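Local coordinates for extracellular solute-binding protein family 1 (PDB 5CI5) that probably delivers sugars to an ABC transporter as its extracellular solute-binding component, and holds alpha-D-tagatose between its two lobes, at residues 193-205 against 287-299. Numbering follows the deposited sequence.
Sequences TLGYMMFLYAAGG and LHPYDAKPASVLG. With T6T (alpha-D-tagatopyranose), chain C.
The carbonyl oxygen of Ala-202 is gripped by three consecutive amides, a worked example of how a loop can close over the C-terminal end of a helix. Ala-202 is the last residue of helix 190-202 in a periplasmic-binding-protein fold, and the chain leaves it through a Schellman motif at Gly-204. Ala-292 N approaches almost head-on (C=O...N 163°), 2.8 Å from Ala-202 O, whereas Asp-291 N and Lys-293 N donate from above the carbonyl plane, the former 50° out of it. Three N-H groups pointing at the C-terminal end of the helix would be expected to offset its partial negative charge. A water donates to both Ala-203 O and Asp-291 OD2, and that carboxylate oxygen is also salt-bridged to Lys-224.

From this turn, 287-299 runs back along the helix toward the sugar site. Ala-295 CB fits against the helix backbone, 3.6 Å from Ala-202 N. The selenomethionine Met-198 is bent at chi2 and chi3, which lays SE over Ser-296 CA and Val-297 N and pushes CE to within 3.4 Å of His-288 CB. The imidazole of His-288 is fixed on both nitrogens: His-288 ND1 donates to Pro-289 O at 2.9 Å, on an in-plane lone pair, and NE2 is hydrogen-bonded to Tyr-182 OH. His-288 CE1 meets Phe-199 CE1 obliquely, the ring planes 63° apart. A leucine in place of His-288 would probably leave Pro-289 O and Tyr-182 OH without their imidazole partners and the Phe-199 ring less firmly packed.

Nearer the ligand, Val-297 divides its branches, CG2 going to Met-198 SE and Met-197 CB, CG1 to Leu-194. The fork of Leu-194 joins packing to pocket: CD2 lies 3.7 Å from Val-297 CG1, while CD1 reaches to 3.9 Å from O5 of the tagatose.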
loop_
_atom_site.group_PDB
_atom_site.type_symbol
_atom_site.label_atom_id
_atom_site.label_comp_id
_atom_site.label_asym_id
_atom_site.label_seq_id
_atom_site.Cartn_x
_atom_site.Cartn_y
_atom_site.Cartn_z
ATOM N N THR A 193 1.205 10.308 1.413
ATOM C CA THR A 193 -0.105 10.513 0.825
ATOM C C THR A 193 -1.126 9.586 1.433
ATOM O O THR A 193 -2.242 9.996 1.730
ATOM C CB THR A 193 -0.072 10.295 -0.679
ATOM O OG1 THR A 193 0.831 11.259 -1.205
ATOM C CG2 THR A 193 -1.470 10.479 -1.335
ATOM N N LEU A 194 -0.758 8.324 1.583
ATOM C CA LEU A 194 -1.677 7.356 2.152
ATOM C C LEU A 194 -2.028 7.711 3.578
ATOM O O LEU A 194 -3.190 7.574 3.985
ATOM C CB LEU A 194 -1.081 5.941 2.064
ATOM C CG LEU A 194 -0.991 5.356 0.654
ATOM C CD1 LEU A 194 0.001 4.219 0.624
ATOM C CD2 LEU A 194 -2.353 4.906 0.175
ATOM N N GLY A 195 -1.046 8.176 4.345
ATOM C CA GLY A 195 -1.292 8.618 5.716
ATOM C C GLY A 195 -2.283 9.771 5.739
ATOM O O GLY A 195 -3.274 9.757 6.469
ATOM N N TYR A 196 -2.027 10.794 4.934
ATOM C CA TYR A 196 -2.950 11.897 4.884
ATOM C C TYR A 196 -4.363 11.444 4.463
ATOM O O TYR A 196 -5.363 11.857 5.066
ATOM C CB TYR A 196 -2.441 12.998 3.943
ATOM C CG TYR A 196 -3.462 14.101 3.843
ATOM C CD1 TYR A 196 -3.746 14.910 4.954
ATOM C CD2 TYR A 196 -4.167 14.303 2.688
ATOM C CE1 TYR A 196 -4.719 15.888 4.890
ATOM C CE2 TYR A 196 -5.132 15.288 2.613
ATOM C CZ TYR A 196 -5.389 16.070 3.713
ATOM O OH TYR A 196 -6.373 17.047 3.629
HETATM N N MSE A 197 -4.455 10.592 3.441
HETATM C CA MSE A 197 -5.745 10.069 2.996
HETATM C C MSE A 197 -6.473 9.332 4.105
HETATM O O MSE A 197 -7.686 9.500 4.248
HETATM C CB MSE A 197 -5.585 9.137 1.790
HETATM C CG MSE A 197 -5.283 9.868 0.513
HETATM SE SE MSE A 197 -5.066 8.645 -1.005
HETATM C CE MSE A 197 -6.928 8.004 -1.110
HETATM N N MSE A 198 -5.759 8.507 4.872
HETATM C CA MSE A 198 -6.384 7.818 6.014
HETATM C C MSE A 198 -7.052 8.820 6.954
HETATM O O MSE A 198 -8.193 8.608 7.366
HETATM C CB MSE A 198 -5.354 6.960 6.771
HETATM C CG MSE A 198 -4.910 5.760 6.001
HETATM SE SE MSE A 198 -6.293 4.384 6.007
HETATM C CE MSE A 198 -6.081 3.794 7.845
ATOM N N PHE A 199 -6.359 9.918 7.271
ATOM C CA PHE A 199 -6.923 10.919 8.174
ATOM C C PHE A 199 -8.023 11.774 7.501
ATOM O O PHE A 199 -9.019 12.123 8.139
ATOM C CB PHE A 199 -5.799 11.802 8.719
ATOM C CG PHE A 199 -4.997 11.144 9.832
ATOM C CD1 PHE A 199 -4.295 9.972 9.620
ATOM C CD2 PHE A 199 -4.975 11.701 11.098
ATOM C CE1 PHE A 199 -3.568 9.390 10.660
ATOM C CE2 PHE A 199 -4.275 11.120 12.128
ATOM C CZ PHE A 199 -3.576 9.949 11.910
ATOM N N LEU A 200 -7.840 12.102 6.228
ATOM C CA LEU A 200 -8.827 12.860 5.446
ATOM C C LEU A 200 -10.173 12.147 5.418
ATOM O O LEU A 200 -11.205 12.743 5.713
ATOM C CB LEU A 200 -8.305 13.038 4.022
ATOM C CG LEU A 200 -9.220 13.669 2.976
ATOM C CD1 LEU A 200 -9.552 15.119 3.285
ATOM C CD2 LEU A 200 -8.572 13.528 1.582
ATOM N N TYR A 201 -10.154 10.866 5.056
ATOM C CA TYR A 201 -11.374 10.086 4.984
ATOM C C TYR A 201 -11.916 9.822 6.392
ATOM O O TYR A 201 -13.145 9.809 6.571
ATOM C CB TYR A 201 -11.139 8.791 4.169
ATOM C CG TYR A 201 -11.152 9.071 2.668
ATOM C CD1 TYR A 201 -10.001 9.481 1.993
ATOM C CD2 TYR A 201 -12.329 8.978 1.928
ATOM C CE1 TYR A 201 -10.020 9.774 0.649
ATOM C CE2 TYR A 201 -12.350 9.279 0.558
ATOM C CZ TYR A 201 -11.193 9.682 -0.070
ATOM O OH TYR A 201 -11.168 10.004 -1.426
ATOM N N ALA A 202 -11.040 9.687 7.382
ATOM C CA ALA A 202 -11.512 9.522 8.761
ATOM C C ALA A 202 -12.213 10.789 9.275
ATOM O O ALA A 202 -13.050 10.704 10.158
ATOM C CB ALA A 202 -10.356 9.136 9.683
ATOM N N ALA A 203 -11.879 11.947 8.702
ATOM C CA ALA A 203 -12.527 13.211 9.027
ATOM C C ALA A 203 -13.791 13.466 8.178
ATOM O O ALA A 203 -14.430 14.503 8.330
ATOM C CB ALA A 203 -11.548 14.352 8.849
ATOM N N GLY A 204 -14.129 12.519 7.299
ATOM C CA GLY A 204 -15.284 12.645 6.415
ATOM C C GLY A 204 -15.046 13.441 5.142
ATOM O O GLY A 204 -16.008 13.824 4.462
ATOM N N GLY A 205 -13.780 13.708 4.820
ATOM C CA GLY A 205 -13.404 14.359 3.580
ATOM C C GLY A 205 -13.153 13.372 2.452
ATOM O O GLY A 205 -13.367 12.167 2.606
ATOM N N LEU A 287 -9.158 -1.574 12.962
ATOM C CA LEU A 287 -9.620 -0.426 12.205
ATOM C C LEU A 287 -8.895 0.832 12.700
ATOM O O LEU A 287 -8.808 1.074 13.904
ATOM C CB LEU A 287 -11.126 -0.274 12.368
ATOM C CG LEU A 287 -11.809 0.894 11.666
ATOM C CD1 LEU A 287 -11.666 0.813 10.151
ATOM C CD2 LEU A 287 -13.285 0.901 12.049
ATOM N N HIS A 288 -8.356 1.636 11.784
ATOM C CA HIS A 288 -7.612 2.784 12.248
ATOM C C HIS A 288 -8.572 3.721 12.998
ATOM O O HIS A 288 -9.727 3.929 12.582
ATOM C CB HIS A 288 -6.930 3.527 11.098
ATOM C CG HIS A 288 -5.871 4.500 11.538
ATOM N ND1 HIS A 288 -6.163 5.763 12.002
ATOM C CD2 HIS A 288 -4.521 4.397 11.548
ATOM C CE1 HIS A 288 -5.037 6.397 12.281
ATOM N NE2 HIS A 288 -4.023 5.578 12.033
ATOM N N PRO A 289 -8.111 4.275 14.123
ATOM C CA PRO A 289 -8.916 5.294 14.808
ATOM C C PRO A 289 -9.413 6.385 13.855
ATOM O O PRO A 289 -8.686 6.803 12.939
ATOM C CB PRO A 289 -7.937 5.868 15.837
ATOM C CG PRO A 289 -7.051 4.707 16.157
ATOM C CD PRO A 289 -6.856 3.993 14.844
ATOM N N TYR A 290 -10.642 6.839 14.076
ATOM C CA TYR A 290 -11.250 7.806 13.168
ATOM C C TYR A 290 -11.990 8.895 13.947
ATOM O O TYR A 290 -12.122 8.839 15.183
ATOM C CB TYR A 290 -12.171 7.087 12.163
ATOM C CG TYR A 290 -13.360 6.380 12.778
ATOM C CD1 TYR A 290 -14.565 7.037 12.965
ATOM C CD2 TYR A 290 -13.280 5.055 13.150
ATOM C CE1 TYR A 290 -15.658 6.383 13.518
ATOM C CE2 TYR A 290 -14.361 4.396 13.703
ATOM C CZ TYR A 290 -15.551 5.069 13.880
ATOM O OH TYR A 290 -16.629 4.417 14.424
ATOM N N ASP A 291 -12.432 9.904 13.201
ATOM C CA ASP A 291 -13.102 11.087 13.710
ATOM C C ASP A 291 -14.595 10.991 13.360
ATOM O O ASP A 291 -15.401 10.518 14.171
ATOM C CB ASP A 291 -12.450 12.334 13.097
ATOM C CG ASP A 291 -13.198 13.612 13.407
ATOM O OD1 ASP A 291 -13.671 13.757 14.554
ATOM O OD2 ASP A 291 -13.290 14.477 12.509
ATOM N N ALA A 292 -14.945 11.352 12.129
ATOM C CA ALA A 292 -16.336 11.351 11.677
ATOM C C ALA A 292 -16.826 10.008 11.118
ATOM O O ALA A 292 -17.989 9.631 11.303
ATOM C CB ALA A 292 -16.515 12.422 10.626
ATOM N N LYS A 293 -15.938 9.296 10.428
ATOM C CA LYS A 293 -16.295 8.110 9.650
ATOM C C LYS A 293 -15.152 7.113 9.693
ATOM O O LYS A 293 -14.002 7.514 9.539
ATOM C CB LYS A 293 -16.558 8.463 8.181
ATOM C CG LYS A 293 -17.703 9.431 7.903
ATOM C CD LYS A 293 -18.041 9.448 6.398
ATOM C CE LYS A 293 -19.033 10.556 6.042
ATOM N NZ LYS A 293 -20.157 10.663 7.020
ATOM N N PRO A 294 -15.459 5.813 9.817
ATOM C CA PRO A 294 -14.436 4.789 9.608
ATOM C C PRO A 294 -13.813 4.902 8.233
ATOM O O PRO A 294 -14.520 5.166 7.255
ATOM C CB PRO A 294 -15.205 3.478 9.738
ATOM C CG PRO A 294 -16.474 3.821 10.399
ATOM C CD PRO A 294 -16.787 5.219 10.040
ATOM N N ALA A 295 -12.506 4.680 8.163
ATOM C CA ALA A 295 -11.792 4.745 6.887
ATOM C C ALA A 295 -10.697 3.705 6.767
ATOM O O ALA A 295 -10.008 3.381 7.729
ATOM C CB ALA A 295 -11.187 6.138 6.694
ATOM N N SER A 296 -10.523 3.256 5.537
ATOM C CA SER A 296 -9.389 2.456 5.143
ATOM C C SER A 296 -9.121 2.793 3.694
ATOM O O SER A 296 -10.029 3.229 2.985
ATOM C CB SER A 296 -9.666 0.963 5.339
ATOM O OG SER A 296 -8.559 0.152 4.959
ATOM N N VAL A 297 -7.873 2.627 3.272
ATOM C CA VAL A 297 -7.473 2.818 1.880
ATOM C C VAL A 297 -7.003 1.469 1.307
ATOM O O VAL A 297 -6.298 0.700 1.981
ATOM C CB VAL A 297 -6.342 3.888 1.720
ATOM C CG1 VAL A 297 -5.913 4.040 0.273
ATOM C CG2 VAL A 297 -6.817 5.237 2.274
ATOM N N LEU A 298 -7.412 1.213 0.066
ATOM C CA LEU A 298 -7.123 0.004 -0.686
ATOM C C LEU A 298 -5.716 0.071 -1.293
ATOM O O LEU A 298 -5.288 1.133 -1.788
ATOM C CB LEU A 298 -8.153 -0.130 -1.804
ATOM C CG LEU A 298 -8.097 -1.316 -2.752
ATOM C CD1 LEU A 298 -8.386 -2.598 -1.984
ATOM C CD2 LEU A 298 -9.127 -1.114 -3.869
ATOM N N GLY A 299 -5.014 -1.054 -1.294
ATOM C CA GLY A 299 -3.724 -1.139 -1.951
ATOM C C GLY A 299 -3.398 -2.519 -2.493
ATOM O O GLY A 299 -4.211 -3.447 -2.458
HETATM O O3 T6T C . -0.485 -0.984 -0.324
HETATM C C3 T6T C . 0.615 -1.245 -1.190
HETATM C C4 T6T C . 0.668 -0.152 -2.257
HETATM O O4 T6T C . -0.598 -0.056 -2.923
HETATM C C5 T6T C . 1.023 1.151 -1.575
HETATM O O5 T6T C . 1.095 2.208 -2.534
HETATM C C6 T6T C . 2.337 1.010 -0.815
HETATM O O6 T6T C . 2.200 -0.020 0.163
HETATM C C2 T6T C . 1.878 -1.299 -0.393
HETATM O O2 T6T C . 2.955 -1.735 -1.231
HETATM C C1 T6T C . 1.755 -2.283 0.791
HETATM O O1 T6T C . 1.377 -3.557 0.416
HETATM O O HOH W 1 -14.563 16.004 10.624
#